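Local coordinates for sugar ABC transporter substrate-binding protein (Treponema pallidum subsp. pallidum, PDB 5U2P) that probably serves as the periplasmic ligand-binding component of an ABC transporter, capturing an as yet unidentified solute, perhaps a sugar, for uptake, at residues R33-I38 against A85-E90; L37-H42 against Q71-L76; Y102-D107 against H312-R317; T128-L133 against G308-K313. All coordinates share one frame; numbering follows the deposited sequence.

In the fold
Strand 33-39 starts two contacts. Interaction 1 pairs it with strand 88-92, closing a loop that holds helix 45-58, strand 61-67 and helix 72-81; interaction 2 nests in that loop, laying helix 72-81 over the same strand, and shares Leu-37 and Ile-38. Interactions 3 and 4 come later in series and both end at the stretch around His-312 and Lys-313. Interaction 4 sits largely inside interaction 3, and both close the long excursion that contains all of the second sheet but strand 372-374. Val-89 O bonds Ala-310 N, coupling interactions 1 and 4 through adjacent strands, while Asp-87 ties interaction 1 to Ser-315 and Arg-317 of interaction 3.

Interaction 1 of 4, residues R33-I38 against A85-E90; sequences RLSVLI and APDVVE
Asp-87 and Ser-35 clasp each other at the start of a parallel strand pair. Asp-87 turns CG back beside its own backbone N (chi1 -52°), which brings OD2 to Ser-35 N at 3.0 Å; that bond is nearly straight at the hydrogen (167°), with the donor above the carboxylate plane. In return Ser-35 OG accepts Asp-87 N at 2.9 Å and gives a weak bond to Asp-87 OD2. Further along, the ladder runs through Val-88 N to Ser-35 O (3.0 Å), Leu-37 N to Val-88 O (2.9 Å) and Glu-90 N to Leu-37 O (2.9 Å), and the short strand axes run parallel to within 11°.

Val-36 and Val-88 lie side by side and point the same way, CG2 of Val-36 meeting CB of Val-88 at 4.1 Å; helix 318-329 covers Val-88 through Ala-321. On the other face, Leu-37 CB touches both the Pro-86 ring at CG (3.7 Å) and Val-89 CG1 (4.0 Å). Glu-90 stretches past Ile-38 CG1, its carboxylate bonding Arg-39 N, His-42 and Gln-307.

Asp-87 also receives a salt bridge from Arg-317 at OD2 and a hydrogen bond from Ser-315 at OD1. A buried carboxylate gripped on both oxygens, one of them also facing an arginine, would be expected to stay ionised and to have little freedom to rotate.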
loop_
_atom_site.group_PDB
_atom_site.type_symbol
_atom_site.label_atom_id
_atom_site.label_comp_id
_atom_site.label_asym_id
_atom_site.label_seq_id
_atom_site.Cartn_x
_atom_site.Cartn_y
_atom_site.Cartn_z
ATOM N N ARG A 33 -22.901 -14.572 22.629
ATOM C CA ARG A 33 -23.357 -14.035 21.359
ATOM C C ARG A 33 -22.412 -12.916 20.933
ATOM O O ARG A 33 -21.796 -12.250 21.776
ATOM C CB ARG A 33 -24.790 -13.515 21.467
ATOM C CG ARG A 33 -25.805 -14.566 21.891
ATOM C CD ARG A 33 -27.108 -13.924 22.356
ATOM N NE ARG A 33 -27.679 -13.042 21.339
ATOM C CZ ARG A 33 -28.753 -12.279 21.520
ATOM N NH1 ARG A 33 -29.388 -12.280 22.686
ATOM N NH2 ARG A 33 -29.194 -11.510 20.532
ATOM N N LEU A 34 -22.290 -12.751 19.621
ATOM C CA LEU A 34 -21.548 -11.644 19.025
ATOM C C LEU A 34 -22.263 -11.156 17.777
ATOM O O LEU A 34 -22.669 -11.952 16.931
ATOM C CB LEU A 34 -20.129 -12.062 18.652
ATOM C CG LEU A 34 -18.947 -11.740 19.565
ATOM C CD1 LEU A 34 -17.665 -11.993 18.790
ATOM C CD2 LEU A 34 -18.969 -10.310 20.094
ATOM N N SER A 35 -22.415 -9.843 17.659
ATOM C CA SER A 35 -22.971 -9.250 16.467
ATOM C C SER A 35 -21.843 -8.612 15.662
ATOM O O SER A 35 -20.888 -8.074 16.224
ATOM C CB SER A 35 -24.041 -8.208 16.819
ATOM O OG SER A 35 -23.514 -7.213 17.669
ATOM N N VAL A 36 -21.993 -8.676 14.347
ATOM C CA VAL A 36 -21.008 -8.166 13.411
ATOM C C VAL A 36 -21.667 -7.327 12.322
ATOM O O VAL A 36 -22.751 -7.650 11.843
ATOM C CB VAL A 36 -20.221 -9.329 12.770
ATOM C CG1 VAL A 36 -19.162 -8.809 11.826
ATOM C CG2 VAL A 36 -19.598 -10.186 13.852
ATOM N N LEU A 37 -21.004 -6.240 11.949
ATOM C CA LEU A 37 -21.398 -5.428 10.799
ATOM C C LEU A 37 -20.285 -5.495 9.764
ATOM O O LEU A 37 -19.122 -5.266 10.087
ATOM C CB LEU A 37 -21.626 -3.967 11.198
ATOM C CG LEU A 37 -22.394 -3.086 10.222
ATOM C CD1 LEU A 37 -23.884 -3.371 10.310
ATOM C CD2 LEU A 37 -22.090 -1.615 10.491
ATOM N N ILE A 38 -20.635 -5.786 8.523
ATOM C CA ILE A 38 -19.634 -5.926 7.464
ATOM C C ILE A 38 -20.168 -5.447 6.113
ATOM O O ILE A 38 -21.377 -5.370 5.906
ATOM C CB ILE A 38 -19.186 -7.392 7.336
ATOM C CG1 ILE A 38 -17.948 -7.503 6.438
ATOM C CG2 ILE A 38 -20.340 -8.260 6.824
ATOM C CD1 ILE A 38 -17.433 -8.904 6.275
ATOM N N ALA A 85 -24.514 0.243 17.147
ATOM C CA ALA A 85 -23.577 -0.502 16.300
ATOM C C ALA A 85 -23.330 -1.888 16.870
ATOM O O ALA A 85 -23.323 -2.055 18.096
ATOM C CB ALA A 85 -22.251 0.235 16.169
ATOM N N PRO A 86 -23.117 -2.875 15.985
ATOM C CA PRO A 86 -22.751 -4.232 16.428
ATOM C C PRO A 86 -21.439 -4.299 17.218
ATOM O O PRO A 86 -20.680 -3.336 17.249
ATOM C CB PRO A 86 -22.647 -4.997 15.109
ATOM C CG PRO A 86 -23.673 -4.350 14.272
ATOM C CD PRO A 86 -23.495 -2.878 14.559
ATOM N N ASP A 87 -21.185 -5.439 17.857
ATOM C CA ASP A 87 -20.020 -5.587 18.736
ATOM C C ASP A 87 -18.695 -5.504 17.958
ATOM O O ASP A 87 -17.697 -4.976 18.460
ATOM C CB ASP A 87 -20.065 -6.921 19.489
ATOM C CG ASP A 87 -21.378 -7.161 20.223
ATOM O OD1 ASP A 87 -21.903 -6.244 20.881
ATOM O OD2 ASP A 87 -21.874 -8.308 20.158
ATOM N N VAL A 88 -18.689 -6.085 16.764
ATOM C CA VAL A 88 -17.539 -6.082 15.868
ATOM C C VAL A 88 -17.952 -5.430 14.556
ATOM O O VAL A 88 -18.995 -5.774 14.005
ATOM C CB VAL A 88 -17.011 -7.501 15.621
ATOM C CG1 VAL A 88 -15.900 -7.507 14.566
ATOM C CG2 VAL A 88 -16.522 -8.077 16.934
ATOM N N VAL A 89 -17.150 -4.480 14.071
ATOM C CA VAL A 89 -17.486 -3.761 12.842
ATOM C C VAL A 89 -16.290 -3.730 11.903
ATOM O O VAL A 89 -15.139 -3.552 12.328
ATOM C CB VAL A 89 -18.008 -2.322 13.144
ATOM C CG1 VAL A 89 -19.273 -2.402 13.974
ATOM C CG2 VAL A 89 -16.955 -1.466 13.855
ATOM N N GLU A 90 -16.563 -3.918 10.615
ATOM C CA GLU A 90 -15.552 -3.731 9.591
ATOM C C GLU A 90 -15.156 -2.254 9.504
ATOM O O GLU A 90 -16.011 -1.369 9.560
ATOM C CB GLU A 90 -16.041 -4.230 8.217
ATOM C CG GLU A 90 -14.980 -4.030 7.153
ATOM C CD GLU A 90 -15.399 -4.431 5.759
ATOM O OE1 GLU A 90 -16.489 -5.004 5.588
ATOM O OE2 GLU A 90 -14.609 -4.168 4.826
#

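Interaction 2 of 4, residues L37-H42 against Q71-L76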
loop_
_atom_site.group_PDB
_atom_site.type_symbol
_atom_site.label_atom_id
_atom_site.label_comp_id
_atom_site.label_asym_id
_atom_site.label_seq_id
_atom_site.Cartn_x
_atom_site.Cartn_y
_atom_site.Cartn_z
ATOM N N LEU A 37 -21.004 -6.240 11.949
ATOM C CA LEU A 37 -21.398 -5.428 10.799
ATOM C C LEU A 37 -20.285 -5.495 9.764
ATOM O O LEU A 37 -19.122 -5.266 10.087
ATOM C CB LEU A 37 -21.626 -3.967 11.198
ATOM C CG LEU A 37 -22.394 -3.086 10.222
ATOM C CD1 LEU A 37 -23.884 -3.371 10.310
ATOM C CD2 LEU A 37 -22.090 -1.615 10.491
ATOM N N ILE A 38 -20.635 -5.786 8.523
ATOM C CA ILE A 38 -19.634 -5.926 7.464
ATOM C C ILE A 38 -20.168 -5.447 6.113
ATOM O O ILE A 38 -21.377 -5.370 5.906
ATOM C CB ILE A 38 -19.186 -7.392 7.336
ATOM C CG1 ILE A 38 -17.948 -7.503 6.438
ATOM C CG2 ILE A 38 -20.340 -8.260 6.824
ATOM C CD1 ILE A 38 -17.433 -8.904 6.275
ATOM N N ARG A 39 -19.259 -5.103 5.205
ATOM C CA ARG A 39 -19.632 -4.740 3.842
ATOM C C ARG A 39 -20.101 -5.975 3.093
ATOM O O ARG A 39 -19.502 -7.044 3.198
ATOM C CB ARG A 39 -18.456 -4.097 3.095
ATOM C CG ARG A 39 -18.127 -2.663 3.511
ATOM C CD ARG A 39 -16.953 -2.118 2.705
ATOM N NE ARG A 39 -16.306 -0.969 3.342
ATOM C CZ ARG A 39 -16.435 0.302 2.959
ATOM N NH1 ARG A 39 -17.199 0.636 1.924
ATOM N NH2 ARG A 39 -15.786 1.251 3.620
ATOM N N GLU A 40 -21.178 -5.812 2.340
ATOM C CA GLU A 40 -21.756 -6.889 1.550
ATOM C C GLU A 40 -20.691 -7.639 0.745
ATOM O O GLU A 40 -20.540 -8.851 0.885
ATOM C CB GLU A 40 -22.826 -6.310 0.619
ATOM C CG GLU A 40 -23.546 -7.321 -0.253
ATOM C CD GLU A 40 -24.582 -6.666 -1.149
ATOM O OE1 GLU A 40 -24.428 -5.464 -1.457
ATOM O OE2 GLU A 40 -25.550 -7.350 -1.540
ATOM N N LYS A 41 -19.923 -6.910 -0.062
ATOM C CA LYS A 41 -18.957 -7.543 -0.965
ATOM C C LYS A 41 -17.725 -8.059 -0.236
ATOM O O LYS A 41 -16.891 -8.728 -0.831
ATOM C CB LYS A 41 -18.517 -6.569 -2.061
ATOM C CG LYS A 41 -19.622 -6.162 -3.029
ATOM C CD LYS A 41 -19.074 -5.305 -4.166
ATOM C CE LYS A 41 -20.130 -5.022 -5.223
ATOM N NZ LYS A 41 -21.197 -4.127 -4.703
ATOM N N HIS A 42 -17.608 -7.750 1.049
ATOM C CA HIS A 42 -16.467 -8.212 1.829
ATOM C C HIS A 42 -16.838 -9.404 2.710
ATOM O O HIS A 42 -15.977 -9.969 3.386
ATOM C CB HIS A 42 -15.910 -7.068 2.683
ATOM C CG HIS A 42 -15.214 -6.010 1.884
ATOM N ND1 HIS A 42 -14.790 -4.818 2.431
ATOM C CD2 HIS A 42 -14.875 -5.963 0.573
ATOM C CE1 HIS A 42 -14.213 -4.085 1.494
ATOM N NE2 HIS A 42 -14.251 -4.757 0.357
ATOM N N GLN A 71 -22.895 2.186 0.815
ATOM C CA GLN A 71 -23.662 2.731 1.929
ATOM C C GLN A 71 -22.974 2.494 3.269
ATOM O O GLN A 71 -23.357 3.091 4.279
ATOM C CB GLN A 71 -25.059 2.103 1.968
ATOM C CG GLN A 71 -25.849 2.228 0.677
ATOM C CD GLN A 71 -26.766 3.429 0.671
ATOM O OE1 GLN A 71 -26.384 4.521 1.088
ATOM N NE2 GLN A 71 -27.992 3.230 0.203
ATOM N N TYR A 72 -21.970 1.622 3.280
ATOM C CA TYR A 72 -21.433 1.122 4.541
ATOM C C TYR A 72 -20.872 2.232 5.444
ATOM O O TYR A 72 -21.178 2.252 6.631
ATOM C CB TYR A 72 -20.351 0.059 4.301
ATOM C CG TYR A 72 -19.834 -0.500 5.605
ATOM C CD1 TYR A 72 -18.667 -0.018 6.175
ATOM C CD2 TYR A 72 -20.536 -1.487 6.276
ATOM C CE1 TYR A 72 -18.205 -0.513 7.379
ATOM C CE2 TYR A 72 -20.081 -1.998 7.480
ATOM C CZ TYR A 72 -18.927 -1.503 8.035
ATOM O OH TYR A 72 -18.497 -2.013 9.245
ATOM N N PRO A 73 -20.058 3.147 4.894
ATOM C CA PRO A 73 -19.511 4.182 5.782
ATOM C C PRO A 73 -20.606 5.046 6.402
ATOM O O PRO A 73 -20.535 5.358 7.586
ATOM C CB PRO A 73 -18.611 4.999 4.858
ATOM C CG PRO A 73 -18.264 4.060 3.737
ATOM C CD PRO A 73 -19.491 3.233 3.537
ATOM N N THR A 74 -21.618 5.399 5.612
ATOM C CA THR A 74 -22.770 6.144 6.114
ATOM C C THR A 74 -23.476 5.388 7.239
ATOM O O THR A 74 -23.774 5.959 8.294
ATOM C CB THR A 74 -23.796 6.421 4.991
ATOM O OG1 THR A 74 -23.178 7.190 3.954
ATOM C CG2 THR A 74 -25.000 7.181 5.530
ATOM N N VAL A 75 -23.748 4.106 7.006
ATOM C CA VAL A 75 -24.447 3.281 7.984
ATOM C C VAL A 75 -23.638 3.097 9.258
ATOM O O VAL A 75 -24.176 3.233 10.352
ATOM C CB VAL A 75 -24.802 1.897 7.414
ATOM C CG1 VAL A 75 -25.401 0.999 8.496
ATOM C CG2 VAL A 75 -25.785 2.041 6.278
ATOM N N LEU A 76 -22.360 2.765 9.128
ATOM C CA LEU A 76 -21.524 2.570 10.310
ATOM C C LEU A 76 -21.472 3.841 11.171
ATOM O O LEU A 76 -21.617 3.775 12.394
ATOM C CB LEU A 76 -20.115 2.158 9.901
ATOM C CG LEU A 76 -19.085 2.027 11.022
ATOM C CD1 LEU A 76 -19.515 1.002 12.041
ATOM C CD2 LEU A 76 -17.727 1.693 10.449
#
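Leu-37 and Arg-39 of strand 33-39 pack under Tyr-72, in the first turn of the helix of a beta-alpha-beta crossover: helix 72-81 joins parallel strands 61-67 and 88-92 and passes over strand 33-39 lying between them. The short helical axis runs nearly antiparallel to the strand, 9.5 Å from it.

The Tyr-72 ring is the centre of the contact. CG lies anti to the backbone N (chi1 -178°), which drops the ring from the helix onto the strand. Over one face comes the Arg-39 methylene CG, 3.9 Å from the centroid of the Tyr-72 ring and 29° off the ring normal, a CH-pi contact. The arginine chain stays extended to NE and carries the guanidinium on past the ring; the two planes are 38° apart. Tyr-72 CD1 stands over one guanidinium face, and Arg-39 NH2 approaches Pro-73 CG at 3.7 Å. Arg-39 NE is buried here without a polar partner in the model, while NH2 has a weak bond to Ser-92 OG.

Leu-37 slides past the ring in the opposite direction, its CD2 meeting Tyr-72 CE2 at 3.6 Å and Leu-76 CD1 at 4.0 Å. Tyr-72 OH finds its stronger partner in Glu-90 O.

Helix-on-sheet packing of this kind, in a sheet of strand order 2-1-3-5-4, is consistent with the N-terminal lobe of a class II periplasmic binding protein.

Interaction 3 of 4, residues Y102-D107 against H312-R317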
loop_
_atom_site.group_PDB
_atom_site.type_symbol
_atom_site.label_atom_id
_atom_site.label_comp_id
_atom_site.label_asym_id
_atom_site.label_seq_id
_atom_site.Cartn_x
_atom_site.Cartn_y
_atom_site.Cartn_z
ATOM N N TYR A 102 -10.876 6.815 19.650
ATOM C CA TYR A 102 -10.857 6.881 21.114
ATOM C C TYR A 102 -12.279 7.041 21.655
ATOM O O TYR A 102 -12.542 6.805 22.838
ATOM C CB TYR A 102 -9.930 8.016 21.577
ATOM C CG TYR A 102 -8.507 7.732 21.142
ATOM C CD1 TYR A 102 -8.007 8.245 19.959
ATOM C CD2 TYR A 102 -7.697 6.869 21.881
ATOM C CE1 TYR A 102 -6.719 7.955 19.537
ATOM C CE2 TYR A 102 -6.406 6.575 21.471
ATOM C CZ TYR A 102 -5.926 7.116 20.299
ATOM O OH TYR A 102 -4.655 6.812 19.875
ATOM N N LEU A 103 -13.193 7.421 20.766
ATOM C CA LEU A 103 -14.622 7.474 21.074
ATOM C C LEU A 103 -15.344 6.159 20.847
ATOM O O LEU A 103 -16.275 5.826 21.583
ATOM C CB LEU A 103 -15.310 8.530 20.207
ATOM C CG LEU A 103 -15.975 9.706 20.910
ATOM C CD1 LEU A 103 -14.924 10.535 21.625
ATOM C CD2 LEU A 103 -16.746 10.539 19.895
ATOM N N TYR A 104 -14.934 5.425 19.815
ATOM C CA TYR A 104 -15.765 4.326 19.318
ATOM C C TYR A 104 -15.164 2.935 19.363
ATOM O O TYR A 104 -15.921 1.966 19.373
ATOM C CB TYR A 104 -16.172 4.606 17.882
ATOM C CG TYR A 104 -17.045 5.829 17.727
ATOM C CD1 TYR A 104 -18.275 5.899 18.362
ATOM C CD2 TYR A 104 -16.647 6.889 16.930
ATOM C CE1 TYR A 104 -19.078 7.004 18.218
ATOM C CE2 TYR A 104 -17.443 7.995 16.779
ATOM C CZ TYR A 104 -18.658 8.043 17.426
ATOM O OH TYR A 104 -19.468 9.136 17.290
ATOM N N PHE A 105 -13.835 2.826 19.361
ATOM C CA PHE A 105 -13.187 1.514 19.219
ATOM C C PHE A 105 -12.271 1.125 20.370
ATOM O O PHE A 105 -11.629 1.954 20.989
ATOM C CB PHE A 105 -12.387 1.469 17.930
ATOM C CG PHE A 105 -13.200 1.793 16.710
ATOM C CD1 PHE A 105 -14.433 1.188 16.518
ATOM C CD2 PHE A 105 -12.742 2.683 15.764
ATOM C CE1 PHE A 105 -15.202 1.486 15.405
ATOM C CE2 PHE A 105 -13.507 2.992 14.645
ATOM C CZ PHE A 105 -14.737 2.389 14.471
ATOM N N VAL A 106 -12.170 -0.173 20.602
ATOM C CA VAL A 106 -11.257 -0.690 21.615
ATOM C C VAL A 106 -9.822 -0.657 21.111
ATOM O O VAL A 106 -9.535 -1.124 20.007
ATOM C CB VAL A 106 -11.622 -2.128 22.008
ATOM C CG1 VAL A 106 -10.627 -2.658 23.039
ATOM C CG2 VAL A 106 -13.041 -2.171 22.543
ATOM N N ASP A 107 -8.915 -0.106 21.921
ATOM C CA ASP A 107 -7.491 -0.104 21.583
ATOM C C ASP A 107 -6.914 -1.513 21.718
ATOM O O ASP A 107 -6.879 -2.073 22.818
ATOM C CB ASP A 107 -6.730 0.887 22.487
ATOM C CG ASP A 107 -5.216 0.838 22.291
ATOM O OD1 ASP A 107 -4.760 0.247 21.299
ATOM O OD2 ASP A 107 -4.475 1.400 23.131
ATOM N N HIS A 312 -16.461 -2.416 18.917
ATOM C CA HIS A 312 -17.247 -1.277 19.393
ATOM C C HIS A 312 -17.067 -1.094 20.896
ATOM O O HIS A 312 -17.415 -1.967 21.688
ATOM C CB HIS A 312 -18.712 -1.507 19.058
ATOM C CG HIS A 312 -19.616 -0.361 19.406
ATOM N ND1 HIS A 312 -20.945 -0.547 19.728
ATOM C CD2 HIS A 312 -19.404 0.976 19.447
ATOM C CE1 HIS A 312 -21.507 0.623 19.970
ATOM N NE2 HIS A 312 -20.593 1.566 19.810
ATOM N N LYS A 313 -16.520 0.056 21.254
ATOM C CA LYS A 313 -16.120 0.388 22.618
ATOM C C LYS A 313 -17.278 0.329 23.597
ATOM O O LYS A 313 -17.102 -0.081 24.744
ATOM C CB LYS A 313 -15.505 1.793 22.626
ATOM C CG LYS A 313 -14.791 2.160 23.898
ATOM C CD LYS A 313 -14.029 3.479 23.754
ATOM C CE LYS A 313 -13.244 3.783 25.020
ATOM N NZ LYS A 313 -12.411 4.999 24.891
ATOM N N LYS A 314 -18.459 0.746 23.147
ATOM C CA LYS A 314 -19.637 0.800 24.019
ATOM C C LYS A 314 -20.384 -0.530 24.065
ATOM O O LYS A 314 -21.418 -0.637 24.714
ATOM C CB LYS A 314 -20.576 1.923 23.565
ATOM C CG LYS A 314 -19.925 3.310 23.617
ATOM C CD LYS A 314 -20.872 4.441 23.211
ATOM C CE LYS A 314 -20.096 5.647 22.661
ATOM N NZ LYS A 314 -20.974 6.729 22.124
ATOM N N SER A 315 -19.857 -1.552 23.392
ATOM C CA SER A 315 -20.455 -2.878 23.457
ATOM C C SER A 315 -20.512 -3.425 24.885
ATOM O O SER A 315 -19.589 -3.224 25.684
ATOM C CB SER A 315 -19.677 -3.856 22.585
ATOM O OG SER A 315 -20.085 -5.182 22.842
ATOM N N ALA A 316 -21.586 -4.134 25.196
ATOM C CA ALA A 316 -21.691 -4.819 26.477
ATOM C C ALA A 316 -20.932 -6.153 26.453
ATOM O O ALA A 316 -20.899 -6.872 27.448
ATOM C CB ALA A 316 -23.151 -5.052 26.831
ATOM N N ARG A 317 -20.325 -6.471 25.314
ATOM C CA ARG A 317 -19.652 -7.758 25.101
ATOM C C ARG A 317 -18.203 -7.564 24.624
ATOM O O ARG A 317 -17.681 -8.386 23.869
ATOM C CB ARG A 317 -20.401 -8.599 24.066
ATOM C CG ARG A 317 -21.874 -8.853 24.332
ATOM C CD ARG A 317 -22.579 -8.992 22.987
ATOM N NE ARG A 317 -23.867 -9.670 23.051
ATOM C CZ ARG A 317 -24.693 -9.782 22.015
ATOM N NH1 ARG A 317 -24.369 -9.257 20.840
ATOM N NH2 ARG A 317 -25.848 -10.415 22.149
HETATM O O HOH W 1 -10.638 3.745 22.760
#
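The His-312 imidazole presents its edge to Tyr-104, CD2 lying 3.6 Å from Tyr-104 O near the ring plane, while one face is overlain toward the rim by the backbone N atoms of Lys-314 and Ser-315. Across the way, the Phe-105 ring carries Tyr-104 CB over its centre, and the Tyr-104 ring has Leu-103 CB over one face and Lys-314 NZ obliquely near it.

Tyr-104 O is the shared polar point. It accepts Lys-313 N at 2.7 Å along an almost straight N-H (173°), though the donor stands 42° out of the carbonyl plane. Lys-313 then runs fully extended from a CG anti to its backbone N (chi1 -168°), bonding NZ to Tyr-102 O at 2.7 Å. A water accepts from Lys-313 NZ at 3.0 Å and donates to Phe-105 O at 2.7 Å. The ammonium thus lies beside the C-terminal end of helix 101-104, bonded directly to one of its carbonyls and through water to Phe-105 O beyond it, where a positive charge may be mildly favoured.

Behind this, His-312 to Ser-315 form a type I beta turn, and Ser-315 OG accepts the N-cap Arg-317 N in an ST turn; together the two turns link strand 307-311 to helix 318-329.

Interaction 4 of 4, residues T128-L133 against G308-K313; sequences TFALPL and GLAVHK
Leu-131 and Leu-309 form an antiparallel hydrogen-bonded pair, CA to CA 5.1 Å, with Leu-131 N to Leu-309 O and Leu-309 N to Leu-131 O both at 2.9 Å and bent to 152° and 156° at the hydrogens. Next to it, Pro-132 and Gly-308 make the non-hydrogen-bonded pair, a position where no N-H of Pro-132 is needed for pairing with strand 307-311. Their CA atoms come within 4.1 Å, an approach that fits the absence of a side chain on Gly-308.

Few side chains meet directly, and the methyls do most of it. Ala-130 CB sits 3.4 Å from Leu-309 O, while Ala-310 CB packs 3.3 Å from Phe-129 O; the two methyls also face each other. Where the strands begin to part, a water replaces the next rung: it donates to Phe-129 O at 2.7 Å and accepts from Val-311 N at 2.9 Å.

Leu-131 and Leu-309 extend from one face of the sheet to helix 318-329, against Ala-329 and Leu-328 respectively, whereas Ala-130 and Ala-310 reach Val-91 of strand 88-92. Strand 307-311 runs antiparallel to both its neighbours, strand 88-92, bonded through Val-89 and Val-91, and the outermost strand 131-132.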
loop_
_atom_site.group_PDB
_atom_site.type_symbol
_atom_site.label_atom_id
_atom_site.label_comp_id
_atom_site.label_asym_id
_atom_site.label_seq_id
_atom_site.Cartn_x
_atom_site.Cartn_y
_atom_site.Cartn_z
ATOM N N THR A 128 -3.149 0.419 17.486
ATOM C CA THR A 128 -3.807 -0.510 16.569
ATOM C C THR A 128 -5.250 -0.679 17.012
ATOM O O THR A 128 -5.493 -1.113 18.139
ATOM C CB THR A 128 -3.102 -1.902 16.575
ATOM O OG1 THR A 128 -1.746 -1.764 16.128
ATOM C CG2 THR A 128 -3.823 -2.900 15.682
ATOM N N PHE A 129 -6.205 -0.357 16.141
ATOM C CA PHE A 129 -7.625 -0.399 16.508
ATOM C C PHE A 129 -8.446 -1.450 15.736
ATOM O O PHE A 129 -9.668 -1.497 15.863
ATOM C CB PHE A 129 -8.256 0.993 16.306
ATOM C CG PHE A 129 -7.938 1.973 17.407
ATOM C CD1 PHE A 129 -8.560 1.874 18.640
ATOM C CD2 PHE A 129 -7.020 2.991 17.207
ATOM C CE1 PHE A 129 -8.279 2.780 19.656
ATOM C CE2 PHE A 129 -6.738 3.886 18.216
ATOM C CZ PHE A 129 -7.362 3.774 19.436
ATOM N N ALA A 130 -7.799 -2.315 14.964
ATOM C CA ALA A 130 -8.532 -3.381 14.304
ATOM C C ALA A 130 -7.608 -4.551 14.002
ATOM O O ALA A 130 -6.394 -4.377 13.831
ATOM C CB ALA A 130 -9.163 -2.872 13.018
ATOM N N LEU A 131 -8.202 -5.729 13.924
ATOM C CA LEU A 131 -7.532 -6.891 13.355
ATOM C C LEU A 131 -7.612 -6.826 11.825
ATOM O O LEU A 131 -8.701 -6.895 11.261
ATOM C CB LEU A 131 -8.162 -8.167 13.864
ATOM C CG LEU A 131 -7.535 -9.487 13.355
ATOM C CD1 LEU A 131 -7.612 -10.534 14.447
ATOM C CD2 LEU A 131 -8.229 -9.963 12.101
ATOM N N PRO A 132 -6.462 -6.694 11.150
ATOM C CA PRO A 132 -6.456 -6.549 9.695
ATOM C C PRO A 132 -6.606 -7.866 8.973
ATOM O O PRO A 132 -6.156 -8.882 9.493
ATOM C CB PRO A 132 -5.083 -5.955 9.415
ATOM C CG PRO A 132 -4.249 -6.486 10.489
ATOM C CD PRO A 132 -5.097 -6.619 11.698
ATOM N N LEU A 133 -7.234 -7.832 7.800
ATOM C CA LEU A 133 -7.402 -9.025 6.970
ATOM C C LEU A 133 -6.253 -9.258 5.989
ATOM O O LEU A 133 -6.145 -10.344 5.402
ATOM C CB LEU A 133 -8.714 -8.919 6.203
ATOM C CG LEU A 133 -9.943 -8.694 7.077
ATOM C CD1 LEU A 133 -11.197 -8.667 6.216
ATOM C CD2 LEU A 133 -10.051 -9.738 8.184
ATOM N N GLY A 308 -10.281 -4.164 8.113
ATOM C CA GLY A 308 -10.071 -4.726 9.433
ATOM C C GLY A 308 -11.356 -4.844 10.217
ATOM O O GLY A 308 -12.388 -4.320 9.815
ATOM N N LEU A 309 -11.278 -5.545 11.337
ATOM C CA LEU A 309 -12.409 -5.756 12.226
ATOM C C LEU A 309 -12.087 -5.054 13.537
ATOM O O LEU A 309 -11.121 -5.416 14.206
ATOM C CB LEU A 309 -12.657 -7.250 12.466
ATOM C CG LEU A 309 -12.999 -8.086 11.252
ATOM C CD1 LEU A 309 -13.027 -9.569 11.659
ATOM C CD2 LEU A 309 -14.328 -7.664 10.683
ATOM N N ALA A 310 -12.873 -4.041 13.887
ATOM C CA ALA A 310 -12.718 -3.341 15.160
ATOM C C ALA A 310 -13.792 -3.756 16.153
ATOM O O ALA A 310 -14.858 -4.224 15.757
ATOM C CB ALA A 310 -12.772 -1.820 14.950
ATOM N N VAL A 311 -13.514 -3.532 17.437
ATOM C CA VAL A 311 -14.488 -3.756 18.511
ATOM C C VAL A 311 -15.131 -2.433 18.942
ATOM O O VAL A 311 -14.441 -1.465 19.249
ATOM C CB VAL A 311 -13.837 -4.428 19.729
ATOM C CG1 VAL A 311 -14.878 -4.720 20.826
ATOM C CG2 VAL A 311 -13.169 -5.737 19.316
ATOM N N HIS A 312 -16.461 -2.416 18.917
ATOM C CA HIS A 312 -17.247 -1.277 19.393
ATOM C C HIS A 312 -17.067 -1.094 20.896
ATOM O O HIS A 312 -17.415 -1.967 21.688
ATOM C CB HIS A 312 -18.712 -1.507 19.058
ATOM C CG HIS A 312 -19.616 -0.361 19.406
ATOM N ND1 HIS A 312 -20.945 -0.547 19.728
ATOM C CD2 HIS A 312 -19.404 0.976 19.447
ATOM C CE1 HIS A 312 -21.507 0.623 19.970
ATOM N NE2 HIS A 312 -20.593 1.566 19.810
ATOM N N LYS A 313 -16.520 0.056 21.254
ATOM C CA LYS A 313 -16.120 0.388 22.618
ATOM C C LYS A 313 -17.278 0.329 23.597
ATOM O O LYS A 313 -17.102 -0.081 24.744
ATOM C CB LYS A 313 -15.505 1.793 22.626
ATOM C CG LYS A 313 -14.791 2.160 23.898
ATOM C CD LYS A 313 -14.029 3.479 23.754
ATOM C CE LYS A 313 -13.244 3.783 25.020
ATOM N NZ LYS A 313 -12.411 4.999 24.891
HETATM O O HOH W 2 -11.087 -2.119 18.102
#